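Long-range contacts in trans-4-hydroxy-L-proline dehydratase (Clostridioides difficile 70-100-2010, PDB 6VXC), which catalyses the glycyl-radical dehydration of trans-4-hydroxy-L-proline to (S)-1-pyrroline-5-carboxylate in anaerobic hydroxyproline breakdown: residues P178-C183 against I296-T301; Q281-V286 against F300-L305; T291-I296 against P540-S545; G461-V466 against Y565-I570. One frame throughout, in Å; residues are numbered along the deposited sequence.

Interaction 1. Residues P178-C183 against I296-T301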
loop_
_atom_site.group_PDB
_atom_site.type_symbol
_atom_site.label_atom_id
_atom_site.label_comp_id
_atom_site.label_asym_id
_atom_site.label_seq_id
_atom_site.Cartn_x
_atom_site.Cartn_y
_atom_site.Cartn_z
ATOM N N PRO A 178 -8.201 8.476 0.074
ATOM C CA PRO A 178 -7.407 7.992 -1.070
ATOM C C PRO A 178 -5.935 7.793 -0.762
ATOM O O PRO A 178 -5.388 6.718 -1.049
ATOM C CB PRO A 178 -7.643 9.084 -2.123
ATOM C CG PRO A 178 -9.020 9.595 -1.817
ATOM C CD PRO A 178 -9.128 9.555 -0.313
ATOM N N GLY A 179 -5.273 8.813 -0.222
ATOM C CA GLY A 179 -3.894 8.660 0.200
ATOM C C GLY A 179 -3.047 8.066 -0.897
ATOM O O GLY A 179 -3.040 8.538 -2.036
ATOM N N HIS A 180 -2.310 7.021 -0.546
ATOM C CA HIS A 180 -1.484 6.281 -1.489
ATOM C C HIS A 180 -0.478 7.197 -2.181
ATOM O O HIS A 180 -0.355 7.186 -3.403
ATOM C CB HIS A 180 -2.340 5.552 -2.528
ATOM C CG HIS A 180 -1.606 4.454 -3.226
ATOM N ND1 HIS A 180 -0.850 4.667 -4.357
ATOM C CD2 HIS A 180 -1.492 3.137 -2.941
ATOM C CE1 HIS A 180 -0.302 3.528 -4.739
ATOM N NE2 HIS A 180 -0.675 2.583 -3.897
ATOM N N THR A 181 0.279 7.966 -1.394
ATOM C CA THR A 181 1.177 8.958 -1.984
ATOM C C THR A 181 2.515 9.007 -1.229
ATOM O O THR A 181 2.669 8.440 -0.144
ATOM C CB THR A 181 0.492 10.339 -2.044
ATOM O OG1 THR A 181 1.217 11.194 -2.934
ATOM C CG2 THR A 181 0.444 10.986 -0.683
ATOM N N VAL A 182 3.495 9.688 -1.830
ATOM C CA VAL A 182 4.897 9.633 -1.409
ATOM C C VAL A 182 5.463 11.045 -1.397
ATOM O O VAL A 182 5.193 11.845 -2.296
ATOM C CB VAL A 182 5.727 8.708 -2.335
ATOM C CG1 VAL A 182 7.235 8.666 -1.940
ATOM C CG2 VAL A 182 5.141 7.291 -2.318
ATOM N N CYS A 183 6.275 11.338 -0.393
ATOM C CA CYS A 183 6.865 12.659 -0.252
ATOM C C CYS A 183 7.886 12.916 -1.357
ATOM O O CYS A 183 8.626 12.018 -1.759
ATOM C CB CYS A 183 7.535 12.769 1.119
ATOM S SG CYS A 183 7.941 14.432 1.646
ATOM N N ILE A 296 -5.130 8.060 5.513
ATOM C CA ILE A 296 -4.767 7.825 4.114
ATOM C C ILE A 296 -4.185 6.425 3.930
ATOM O O ILE A 296 -3.474 5.915 4.792
ATOM C CB ILE A 296 -3.790 8.911 3.613
ATOM C CG1 ILE A 296 -2.640 9.102 4.614
ATOM C CG2 ILE A 296 -4.533 10.205 3.338
ATOM C CD1 ILE A 296 -1.613 10.118 4.191
ATOM N N TRP A 297 -4.532 5.791 2.810
ATOM C CA TRP A 297 -3.950 4.506 2.440
ATOM C C TRP A 297 -2.429 4.592 2.393
ATOM O O TRP A 297 -1.868 5.548 1.861
ATOM C CB TRP A 297 -4.487 4.048 1.080
ATOM C CG TRP A 297 -5.811 3.339 1.165
ATOM C CD1 TRP A 297 -7.041 3.835 0.830
ATOM C CD2 TRP A 297 -6.028 2.001 1.626
ATOM N NE1 TRP A 297 -8.010 2.878 1.053
ATOM C CE2 TRP A 297 -7.412 1.747 1.544
ATOM C CE3 TRP A 297 -5.181 0.992 2.105
ATOM C CZ2 TRP A 297 -7.965 0.528 1.918
ATOM C CZ3 TRP A 297 -5.737 -0.224 2.473
ATOM C CH2 TRP A 297 -7.116 -0.440 2.381
ATOM N N ASP A 298 -1.766 3.577 2.947
ATOM C CA ASP A 298 -0.303 3.447 2.887
ATOM C C ASP A 298 0.418 4.574 3.622
ATOM O O ASP A 298 1.540 4.943 3.258
ATOM C CB ASP A 298 0.186 3.374 1.442
ATOM C CG ASP A 298 -0.345 2.145 0.705
ATOM O OD1 ASP A 298 -0.954 1.271 1.355
ATOM O OD2 ASP A 298 -0.144 2.059 -0.512
ATOM N N ALA A 299 -0.206 5.087 4.686
ATOM C CA ALA A 299 0.399 6.088 5.565
ATOM C C ALA A 299 1.125 7.178 4.783
ATOM O O ALA A 299 0.509 7.913 4.013
ATOM C CB ALA A 299 1.345 5.396 6.547
ATOM N N PHE A 300 2.433 7.304 4.993
ATOM C CA PHE A 300 3.275 8.218 4.229
ATOM C C PHE A 300 4.662 7.597 4.157
ATOM O O PHE A 300 4.970 6.656 4.889
ATOM C CB PHE A 300 3.311 9.633 4.866
ATOM C CG PHE A 300 3.638 10.742 3.891
ATOM C CD1 PHE A 300 3.060 10.781 2.636
ATOM C CD2 PHE A 300 4.497 11.762 4.242
ATOM C CE1 PHE A 300 3.339 11.804 1.747
ATOM C CE2 PHE A 300 4.787 12.791 3.355
ATOM C CZ PHE A 300 4.207 12.820 2.114
ATOM N N THR A 301 5.491 8.100 3.245
ATOM C CA THR A 301 6.844 7.577 3.122
ATOM C C THR A 301 7.738 8.644 2.526
ATOM O O THR A 301 7.310 9.373 1.624
ATOM C CB THR A 301 6.915 6.309 2.243
ATOM O OG1 THR A 301 8.281 6.042 1.905
ATOM C CG2 THR A 301 6.113 6.475 0.954
HETATM O O HOH W 1 2.516 5.669 0.648
HETATM O O HOH W 2 -0.363 7.978 1.404
#
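His-180 N donates to Trp-297 O at 2.9 Å, and near the other end of the contact Cys-183 N donates to Thr-301 O at 3.0 Å; these two backbone hydrogen bonds tie the loops together. Between them the chains part enough for water: water 1 donates to both Thr-181 O and Asp-298 O, while water 2 accepts from Thr-181 N and lies close to Trp-297 O and Ala-299 O, carbonyls of the type II turn from Ile-296 to Ala-299.

Apolar contacts fill in the two ends. The bare CA of Gly-179 comes within 3.4 Å of Ile-296 CB, leaving no room for a side chain there. Cys-183 CB presses on Phe-300 CZ at 3.5 Å, with SG placed obliquely to the same ring, and the Thr-301 methyl CG2 touches Val-182 CG2.

Two polar side chains, His-180 and Asp-298, run side by side. Asp-298 OD2 sits 3.0 Å from His-180 CD2, with carboxylate and ring planes 46° apart. Neither spends its polar end on the other: His-180 NE2 bonds Glu-456, the proton acceptor by similarity, and Asp-298 OD1 bonds a glycerol, probably from the crystallisation liquor. The paired loops thus present two polar groups beside the probable catalytic residues, and the glycerol may mark a pocket there, consistent with substrate binding.

Interaction 2. Residues Q281-V286 against F300-L305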
loop_
_atom_site.group_PDB
_atom_site.type_symbol
_atom_site.label_atom_id
_atom_site.label_comp_id
_atom_site.label_asym_id
_atom_site.label_seq_id
_atom_site.Cartn_x
_atom_site.Cartn_y
_atom_site.Cartn_z
ATOM N N GLN A 281 13.773 14.704 11.162
ATOM C CA GLN A 281 12.687 15.183 12.009
ATOM C C GLN A 281 11.639 15.937 11.197
ATOM O O GLN A 281 10.441 15.804 11.460
ATOM C CB GLN A 281 13.242 16.065 13.134
ATOM C CG GLN A 281 12.182 16.623 14.106
ATOM C CD GLN A 281 11.498 15.543 14.947
ATOM O OE1 GLN A 281 12.083 15.027 15.886
ATOM N NE2 GLN A 281 10.242 15.224 14.627
ATOM N N MET A 282 12.066 16.716 10.201
ATOM C CA MET A 282 11.104 17.372 9.312
ATOM C C MET A 282 10.232 16.335 8.602
ATOM O O MET A 282 9.001 16.447 8.592
ATOM C CB MET A 282 11.831 18.265 8.293
ATOM C CG MET A 282 10.974 18.781 7.118
ATOM S SD MET A 282 9.710 20.010 7.586
ATOM C CE MET A 282 10.602 21.512 7.233
ATOM N N TYR A 283 10.847 15.302 8.020
ATOM C CA TYR A 283 10.040 14.280 7.372
ATOM C C TYR A 283 9.036 13.687 8.349
ATOM O O TYR A 283 7.855 13.532 8.014
ATOM C CB TYR A 283 10.884 13.151 6.762
ATOM C CG TYR A 283 9.910 12.054 6.398
ATOM C CD1 TYR A 283 9.137 12.149 5.249
ATOM C CD2 TYR A 283 9.634 11.027 7.287
ATOM C CE1 TYR A 283 8.186 11.206 4.957
ATOM C CE2 TYR A 283 8.669 10.080 7.002
ATOM C CZ TYR A 283 7.947 10.187 5.842
ATOM O OH TYR A 283 6.997 9.257 5.557
ATOM N N TRP A 284 9.484 13.344 9.567
ATOM C CA TRP A 284 8.597 12.635 10.483
ATOM C C TRP A 284 7.436 13.511 10.946
ATOM O O TRP A 284 6.321 13.013 11.132
ATOM C CB TRP A 284 9.365 12.077 11.688
ATOM C CG TRP A 284 8.450 11.178 12.466
ATOM C CD1 TRP A 284 7.976 11.374 13.727
ATOM C CD2 TRP A 284 7.834 9.969 11.989
ATOM N NE1 TRP A 284 7.123 10.360 14.075
ATOM C CE2 TRP A 284 7.021 9.478 13.029
ATOM C CE3 TRP A 284 7.908 9.248 10.793
ATOM C CZ2 TRP A 284 6.272 8.311 12.905
ATOM C CZ3 TRP A 284 7.168 8.077 10.671
ATOM C CH2 TRP A 284 6.359 7.624 11.724
ATOM N N PHE A 285 7.679 14.811 11.162
ATOM C CA PHE A 285 6.586 15.723 11.497
ATOM C C PHE A 285 5.561 15.781 10.369
ATOM O O PHE A 285 4.346 15.749 10.609
ATOM C CB PHE A 285 7.134 17.123 11.790
ATOM C CG PHE A 285 7.621 17.319 13.208
ATOM C CD1 PHE A 285 7.060 16.605 14.265
ATOM C CD2 PHE A 285 8.622 18.248 13.487
ATOM C CE1 PHE A 285 7.505 16.794 15.577
ATOM C CE2 PHE A 285 9.075 18.450 14.801
ATOM C CZ PHE A 285 8.515 17.725 15.848
ATOM N N VAL A 286 6.036 15.900 9.130
ATOM C CA VAL A 286 5.140 15.884 7.978
ATOM C C VAL A 286 4.365 14.569 7.936
ATOM O O VAL A 286 3.165 14.551 7.662
ATOM C CB VAL A 286 5.928 16.118 6.672
ATOM C CG1 VAL A 286 5.021 15.934 5.459
ATOM C CG2 VAL A 286 6.597 17.489 6.651
ATOM N N PHE A 300 2.433 7.304 4.993
ATOM C CA PHE A 300 3.275 8.218 4.229
ATOM C C PHE A 300 4.662 7.597 4.157
ATOM O O PHE A 300 4.970 6.656 4.889
ATOM C CB PHE A 300 3.311 9.633 4.866
ATOM C CG PHE A 300 3.638 10.742 3.891
ATOM C CD1 PHE A 300 3.060 10.781 2.636
ATOM C CD2 PHE A 300 4.497 11.762 4.242
ATOM C CE1 PHE A 300 3.339 11.804 1.747
ATOM C CE2 PHE A 300 4.787 12.791 3.355
ATOM C CZ PHE A 300 4.207 12.820 2.114
ATOM N N THR A 301 5.491 8.100 3.245
ATOM C CA THR A 301 6.844 7.577 3.122
ATOM C C THR A 301 7.738 8.644 2.526
ATOM O O THR A 301 7.310 9.373 1.624
ATOM C CB THR A 301 6.915 6.309 2.243
ATOM O OG1 THR A 301 8.281 6.042 1.905
ATOM C CG2 THR A 301 6.113 6.475 0.954
ATOM N N PRO A 302 8.997 8.721 2.954
ATOM C CA PRO A 302 9.924 9.654 2.307
ATOM C C PRO A 302 10.296 9.241 0.893
ATOM O O PRO A 302 10.902 10.049 0.168
ATOM C CB PRO A 302 11.142 9.628 3.242
ATOM C CG PRO A 302 11.097 8.257 3.821
ATOM C CD PRO A 302 9.656 7.923 4.004
ATOM N N GLY A 303 9.924 8.033 0.463
ATOM C CA GLY A 303 10.228 7.612 -0.893
ATOM C C GLY A 303 11.709 7.365 -1.097
ATOM O O GLY A 303 12.247 6.397 -0.558
ATOM N N ARG A 304 12.376 8.222 -1.874
ATOM C CA ARG A 304 13.788 8.047 -2.215
ATOM C C ARG A 304 14.669 8.654 -1.116
ATOM O O ARG A 304 15.405 9.621 -1.318
ATOM C CB ARG A 304 14.069 8.653 -3.588
ATOM C CG ARG A 304 13.172 8.117 -4.721
ATOM C CD ARG A 304 13.545 6.680 -5.193
ATOM N NE ARG A 304 14.821 6.722 -5.896
ATOM C CZ ARG A 304 15.971 6.304 -5.379
ATOM N NH1 ARG A 304 15.990 5.773 -4.165
ATOM N NH2 ARG A 304 17.091 6.428 -6.071
ATOM N N LEU A 305 14.561 8.035 0.064
ATOM C CA LEU A 305 15.181 8.564 1.272
ATOM C C LEU A 305 16.688 8.739 1.109
ATOM O O LEU A 305 17.232 9.760 1.524
ATOM C CB LEU A 305 14.861 7.651 2.459
ATOM C CG LEU A 305 15.418 8.028 3.833
ATOM C CD1 LEU A 305 14.914 9.390 4.283
ATOM C CD2 LEU A 305 15.081 6.949 4.877
#
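Tyr-283 reaches from helix 276-293 to lay one face of its ring against Pro-302, the two side chains crossing at about a right angle. Pro-302 CB stands 3.9 Å from the centroid of the Tyr-283 ring and 19° off the normal, a CH-pi contact displaced toward the rim, while Pro-302 CD comes to 3.4 Å from Tyr-283 CZ. With CG trans to the backbone N (chi1 168°), the ring leaves the helix directly toward the loop.

Phe-300 is turned nearly parallel to it, the planes only 8° apart. The rings are slid so far, with centroids 5.9 Å apart, that they barely overlap; Phe-300 CD2 comes to 3.8 Å from Tyr-283 CE1. One helical turn on, Val-286 CG1 touches Phe-300 CE2 at 3.8 Å.

Tyr-283 OH passes 3.0 Å from Thr-301 N at an angle too poor for a hydrogen bond, and bonds instead to His-287 ND1 on its own helix. Thr-301 OG1 closes an ST turn by accepting from Gly-303 N, and also bonds Asn-362 O.

No hydrogen bond crosses the contact, so the loop leading into helix 305-318 is held against helix 276-293 mainly by packing of rings and a valine methyl, while the two hydroxyls turn to His-287 and Asn-362.

Interaction 3. Residues T291-I296 against P540-S545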
loop_
_atom_site.group_PDB
_atom_site.type_symbol
_atom_site.label_atom_id
_atom_site.label_comp_id
_atom_site.label_asym_id
_atom_site.label_seq_id
_atom_site.Cartn_x
_atom_site.Cartn_y
_atom_site.Cartn_z
ATOM N N THR A 291 -0.873 11.939 8.067
ATOM C CA THR A 291 -1.619 10.758 8.483
ATOM C C THR A 291 -2.559 11.029 9.648
ATOM O O THR A 291 -3.332 10.143 10.011
ATOM C CB THR A 291 -0.675 9.587 8.830
ATOM O OG1 THR A 291 0.148 9.932 9.944
ATOM C CG2 THR A 291 0.195 9.227 7.626
ATOM N N THR A 292 -2.503 12.205 10.265
ATOM C CA THR A 292 -3.571 12.591 11.175
ATOM C C THR A 292 -4.549 13.580 10.557
ATOM O O THR A 292 -5.661 13.708 11.065
ATOM C CB THR A 292 -3.014 13.150 12.501
ATOM O OG1 THR A 292 -2.126 14.241 12.258
ATOM C CG2 THR A 292 -2.325 12.054 13.321
ATOM N N GLU A 293 -4.167 14.269 9.482
ATOM C CA GLU A 293 -5.131 15.014 8.676
ATOM C C GLU A 293 -6.251 14.097 8.175
ATOM O O GLU A 293 -7.436 14.419 8.304
ATOM C CB GLU A 293 -4.403 15.688 7.503
ATOM C CG GLU A 293 -5.311 16.326 6.461
ATOM C CD GLU A 293 -4.568 17.172 5.396
ATOM O OE1 GLU A 293 -3.667 16.648 4.695
ATOM O OE2 GLU A 293 -4.913 18.375 5.250
ATOM N N LEU A 294 -5.888 12.941 7.618
ATOM C CA LEU A 294 -6.836 11.950 7.128
ATOM C C LEU A 294 -6.226 10.567 7.306
ATOM O O LEU A 294 -5.008 10.420 7.359
ATOM C CB LEU A 294 -7.175 12.176 5.653
ATOM C CG LEU A 294 -8.044 13.389 5.317
ATOM C CD1 LEU A 294 -7.935 13.704 3.834
ATOM C CD2 LEU A 294 -9.495 13.174 5.758
ATOM N N ASN A 295 -7.087 9.547 7.347
ATOM C CA ASN A 295 -6.643 8.146 7.419
ATOM C C ASN A 295 -6.307 7.655 6.011
ATOM O O ASN A 295 -7.060 6.906 5.384
ATOM C CB ASN A 295 -7.711 7.264 8.052
ATOM C CG ASN A 295 -7.281 5.806 8.124
ATOM O OD1 ASN A 295 -6.110 5.488 7.908
ATOM N ND2 ASN A 295 -8.212 4.919 8.478
ATOM N N ILE A 296 -5.130 8.060 5.513
ATOM C CA ILE A 296 -4.767 7.825 4.114
ATOM C C ILE A 296 -4.185 6.425 3.930
ATOM O O ILE A 296 -3.474 5.915 4.792
ATOM C CB ILE A 296 -3.790 8.911 3.613
ATOM C CG1 ILE A 296 -2.640 9.102 4.614
ATOM C CG2 ILE A 296 -4.533 10.205 3.338
ATOM C CD1 ILE A 296 -1.613 10.118 4.191
ATOM N N PRO A 540 -11.069 17.199 1.399
ATOM C CA PRO A 540 -9.925 17.982 0.935
ATOM C C PRO A 540 -8.811 17.865 1.956
ATOM O O PRO A 540 -9.048 17.657 3.143
ATOM C CB PRO A 540 -10.473 19.410 0.843
ATOM C CG PRO A 540 -11.600 19.441 1.807
ATOM C CD PRO A 540 -12.210 18.060 1.760
ATOM N N CYS A 541 -7.581 17.922 1.482
ATOM C CA CYS A 541 -6.419 17.731 2.347
ATOM C C CYS A 541 -5.461 18.893 2.145
ATOM O O CYS A 541 -4.449 18.760 1.452
ATOM C CB CYS A 541 -5.760 16.371 2.082
ATOM S SG CYS A 541 -5.531 15.978 0.318
ATOM N N PRO A 542 -5.747 20.053 2.749
ATOM C CA PRO A 542 -4.860 21.215 2.554
ATOM C C PRO A 542 -3.427 20.962 2.991
ATOM O O PRO A 542 -2.508 21.485 2.351
ATOM C CB PRO A 542 -5.499 22.324 3.406
ATOM C CG PRO A 542 -6.811 21.801 3.854
ATOM C CD PRO A 542 -6.833 20.313 3.700
ATOM N N LEU A 543 -3.187 20.184 4.045
ATOM C CA LEU A 543 -1.793 19.952 4.419
ATOM C C LEU A 543 -1.063 19.192 3.316
ATOM O O LEU A 543 -0.041 19.656 2.808
ATOM C CB LEU A 543 -1.684 19.215 5.759
ATOM C CG LEU A 543 -0.247 18.866 6.186
ATOM C CD1 LEU A 543 0.598 20.146 6.325
ATOM C CD2 LEU A 543 -0.200 18.064 7.508
ATOM N N MET A 544 -1.609 18.060 2.869
ATOM C CA MET A 544 -0.934 17.331 1.795
ATOM C C MET A 544 -0.720 18.219 0.569
ATOM O O MET A 544 0.327 18.144 -0.085
ATOM C CB MET A 544 -1.718 16.072 1.415
ATOM C CG MET A 544 -1.056 15.245 0.304
ATOM S SD MET A 544 0.432 14.381 0.887
ATOM C CE MET A 544 -0.342 13.157 1.935
ATOM N N SER A 545 -1.691 19.085 0.258
ATOM C CA SER A 545 -1.568 19.924 -0.925
ATOM C C SER A 545 -0.347 20.837 -0.861
ATOM O O SER A 545 0.221 21.171 -1.903
ATOM C CB SER A 545 -2.844 20.745 -1.125
ATOM O OG SER A 545 -3.971 19.899 -1.285
#
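Glu-293 lays its carboxylate over the first turn of helix 542-546, overlapping Leu-543 CB, which lies 3.4 Å from Glu-293 OE2. Both oxygens are used. Met-544 N donates to Glu-293 OE1 at 3.1 Å, using the syn lone pair. Leu-543 N donates to Glu-293 OE2 at 2.8 Å, also on the syn side but 18° out of the carboxylate plane. CG is trans to the backbone N (chi1 171°) and the chain stays extended beyond it, carrying the carboxylate from the last helical residue of 276-293 across to helix 542-546. Glu-293 OE2 also lies 3.1 Å from Pro-542 N, which has no hydrogen to give.

Around this fork the contact is apolar. Leu-294 CD1 meets Cys-541 CB at 3.9 Å, and Ile-296 CD1 reaches Met-544 CE at 4.0 Å, the methionine chain bending at chi2 and chi3 to bring its methyl there. Leu-543 is covered from helix 214-248 by Ala-227 and Met-231.

Cys-541 holds the N-cap position, yet the N-H groups of Leu-543 and Met-544 in the first turn are met by a residue some 250 positions earlier in the sequence. Two bonds fix the rotation of the buried carboxylate, and the positive end of the helix dipole would probably favour its ionised form; the charge would probably stabilise the start of the helix in turn.

Interaction 4. Residues G461-V466 against Y565-I570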
loop_
_atom_site.group_PDB
_atom_site.type_symbol
_atom_site.label_atom_id
_atom_site.label_comp_id
_atom_site.label_asym_id
_atom_site.label_seq_id
_atom_site.Cartn_x
_atom_site.Cartn_y
_atom_site.Cartn_z
ATOM N N GLY A 461 5.827 12.853 -4.953
ATOM C CA GLY A 461 5.660 14.275 -4.714
ATOM C C GLY A 461 5.017 15.063 -5.839
ATOM O O GLY A 461 4.897 16.281 -5.718
ATOM N N LYS A 462 4.613 14.422 -6.937
ATOM C CA LYS A 462 4.033 15.156 -8.056
ATOM C C LYS A 462 2.773 14.490 -8.613
ATOM O O LYS A 462 2.277 14.916 -9.663
ATOM C CB LYS A 462 5.047 15.310 -9.183
ATOM C CG LYS A 462 6.333 16.044 -8.842
ATOM C CD LYS A 462 7.317 15.925 -9.997
ATOM C CE LYS A 462 8.434 16.972 -9.930
ATOM N NZ LYS A 462 8.979 17.103 -8.571
ATOM N N GLU A 463 2.247 13.460 -7.956
ATOM C CA GLU A 463 1.189 12.654 -8.542
ATOM C C GLU A 463 0.200 12.243 -7.470
ATOM O O GLU A 463 0.584 11.907 -6.348
ATOM C CB GLU A 463 1.768 11.395 -9.244
ATOM C CG GLU A 463 0.710 10.518 -9.891
ATOM C CD GLU A 463 1.285 9.368 -10.713
ATOM O OE1 GLU A 463 2.502 9.082 -10.596
ATOM O OE2 GLU A 463 0.514 8.750 -11.483
ATOM N N ALA A 464 -1.074 12.279 -7.823
ATOM C CA ALA A 464 -2.097 11.521 -7.123
ATOM C C ALA A 464 -2.346 10.263 -7.942
ATOM O O ALA A 464 -2.850 10.334 -9.068
ATOM C CB ALA A 464 -3.371 12.344 -6.952
ATOM N N TYR A 465 -1.970 9.116 -7.396
ATOM C CA TYR A 465 -2.167 7.833 -8.074
ATOM C C TYR A 465 -2.930 6.958 -7.093
ATOM O O TYR A 465 -2.349 6.381 -6.174
ATOM C CB TYR A 465 -0.843 7.202 -8.556
ATOM C CG TYR A 465 0.311 7.034 -7.564
ATOM C CD1 TYR A 465 0.970 8.140 -7.040
ATOM C CD2 TYR A 465 0.806 5.765 -7.243
ATOM C CE1 TYR A 465 2.052 7.992 -6.155
ATOM C CE2 TYR A 465 1.878 5.607 -6.380
ATOM C CZ TYR A 465 2.500 6.720 -5.837
ATOM O OH TYR A 465 3.567 6.549 -4.970
ATOM N N VAL A 466 -4.258 6.906 -7.294
ATOM C CA VAL A 466 -5.207 6.384 -6.317
ATOM C C VAL A 466 -5.622 4.970 -6.724
ATOM O O VAL A 466 -6.060 4.739 -7.855
ATOM C CB VAL A 466 -6.431 7.310 -6.192
ATOM C CG1 VAL A 466 -7.460 6.722 -5.232
ATOM C CG2 VAL A 466 -6.014 8.725 -5.743
ATOM N N TYR A 565 0.347 15.157 -11.941
ATOM C CA TYR A 565 -0.143 13.969 -12.618
ATOM C C TYR A 565 -1.265 13.344 -11.806
ATOM O O TYR A 565 -1.217 13.329 -10.575
ATOM C CB TYR A 565 0.984 12.947 -12.829
ATOM C CG TYR A 565 2.208 13.502 -13.542
ATOM C CD1 TYR A 565 2.217 13.680 -14.930
ATOM C CD2 TYR A 565 3.353 13.822 -12.834
ATOM C CE1 TYR A 565 3.323 14.162 -15.576
ATOM C CE2 TYR A 565 4.474 14.325 -13.468
ATOM C CZ TYR A 565 4.460 14.490 -14.842
ATOM O OH TYR A 565 5.572 14.967 -15.484
ATOM N N ASN A 566 -2.257 12.800 -12.503
ATOM C CA ASN A 566 -3.413 12.205 -11.853
ATOM C C ASN A 566 -3.779 10.914 -12.562
ATOM O O ASN A 566 -4.046 10.902 -13.767
ATOM C CB ASN A 566 -4.595 13.182 -11.816
ATOM C CG ASN A 566 -4.331 14.352 -10.895
ATOM O OD1 ASN A 566 -4.578 14.277 -9.694
ATOM N ND2 ASN A 566 -3.780 15.426 -11.444
ATOM N N THR A 567 -3.717 9.827 -11.816
ATOM C CA THR A 567 -4.098 8.513 -12.299
ATOM C C THR A 567 -4.919 7.816 -11.226
ATOM O O THR A 567 -4.828 8.138 -10.044
ATOM C CB THR A 567 -2.862 7.658 -12.660
ATOM O OG1 THR A 567 -2.008 7.583 -11.521
ATOM C CG2 THR A 567 -2.083 8.265 -13.817
ATOM N N ARG A 568 -5.720 6.847 -11.662
ATOM C CA ARG A 568 -6.502 5.976 -10.798
ATOM C C ARG A 568 -6.345 4.547 -11.294
ATOM O O ARG A 568 -6.240 4.309 -12.501
ATOM C CB ARG A 568 -7.996 6.358 -10.797
ATOM C CG ARG A 568 -8.404 7.242 -9.622
ATOM C CD ARG A 568 -9.831 7.771 -9.711
ATOM N NE ARG A 568 -10.471 7.750 -8.400
ATOM C CZ ARG A 568 -10.126 8.547 -7.391
ATOM N NH1 ARG A 568 -9.138 9.417 -7.538
ATOM N NH2 ARG A 568 -10.767 8.472 -6.240
ATOM N N TYR A 569 -6.361 3.598 -10.359
ATOM C CA TYR A 569 -6.091 2.204 -10.657
ATOM C C TYR A 569 -7.222 1.312 -10.153
ATOM O O TYR A 569 -7.858 1.591 -9.136
ATOM C CB TYR A 569 -4.747 1.753 -10.025
ATOM C CG TYR A 569 -3.532 2.367 -10.691
ATOM C CD1 TYR A 569 -3.067 3.634 -10.338
ATOM C CD2 TYR A 569 -2.878 1.699 -11.719
ATOM C CE1 TYR A 569 -1.954 4.195 -10.970
ATOM C CE2 TYR A 569 -1.786 2.248 -12.342
ATOM C CZ TYR A 569 -1.330 3.489 -11.971
ATOM O OH TYR A 569 -0.241 4.020 -12.614
ATOM N N ILE A 570 -7.456 0.230 -10.882
ATOM C CA ILE A 570 -8.197 -0.931 -10.395
ATOM C C ILE A 570 -7.223 -2.104 -10.383
ATOM O O ILE A 570 -6.531 -2.344 -11.373
ATOM C CB ILE A 570 -9.439 -1.226 -11.258
ATOM C CG1 ILE A 570 -10.398 -0.023 -11.271
ATOM C CG2 ILE A 570 -10.159 -2.487 -10.765
ATOM C CD1 ILE A 570 -11.543 -0.193 -12.217
HETATM O O HOH W 3 1.037 6.044 -11.482
#
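Glu-463 and Thr-567 join side chain to side chain across two neighbouring parallel strands, 463-472 and 565-573, whose short segments run 11° apart; the latter is the middle strand of a three-stranded parallel sheet, consistent with the beta/alpha barrel core of glycyl radical enzymes. The backbone ladder is the usual parallel one: Lys-462, Ala-464 and Val-466 trade bonds with Tyr-565, Thr-567 and Tyr-569, the straightest being Thr-567 N to Ala-464 O at 2.9 Å.

Glu-463 can be followed outward. Its CB lies beside Tyr-565 O, and Glu-463 CG lies 3.5 Å from Tyr-565 O and also touches Tyr-565 CB. The chain runs on extended, crossing Thr-567 at about a right angle, so that CD nears Thr-567 OG1. At the tip Glu-463 OE2 accepts from Thr-567 OG1 at 2.8 Å, on its anti side and 27° out of the carboxylate plane. OE2 also takes a hydrogen bond from water 3 and a salt bridge from Lys-441, while OE1 bonds Cys-459 N. Several donors therefore hold this carboxylate in place, and water 3 in turn accepts from Tyr-569 OH.

Tyr-465 shares that side of the sheet. Its CB touches Thr-567 OG1 and the edge of the Tyr-569 ring, but its own ring swings away, where OH bonds Ser-452 and the ring lies near Glu-456, the proton acceptor by similarity.

On the other side Ala-464 CB meets Asn-566 OD1, and Val-466 runs alongside Arg-568, Val-466 CG1 standing 3.7 Å above one face of the Arg-568 guanidinium, offset toward the rim.

How the interactions relate
All four contacts are buried, though interaction 4 includes a few partly exposed residues at its start. Interaction 1 is the middle piece: it shares Phe-300 and Thr-301 with interaction 2 and Ile-296 with interaction 3, and its His-180 ring meets the Tyr-465 ring of interaction 4 at a steep angle. Interactions 2 and 3 both use helix 276-293, and Met-544 CE of interaction 3 packs on Phe-300. Chemistry follows position. Near the probable active site, interactions 1 and 4 combine backbone hydrogen bonds, water and polar side chains; interaction 2, farther off, is apolar packing, mostly of rings, with no hydrogen bond across, and interaction 3 joins one carboxylate at a helix start to a few apolar contacts.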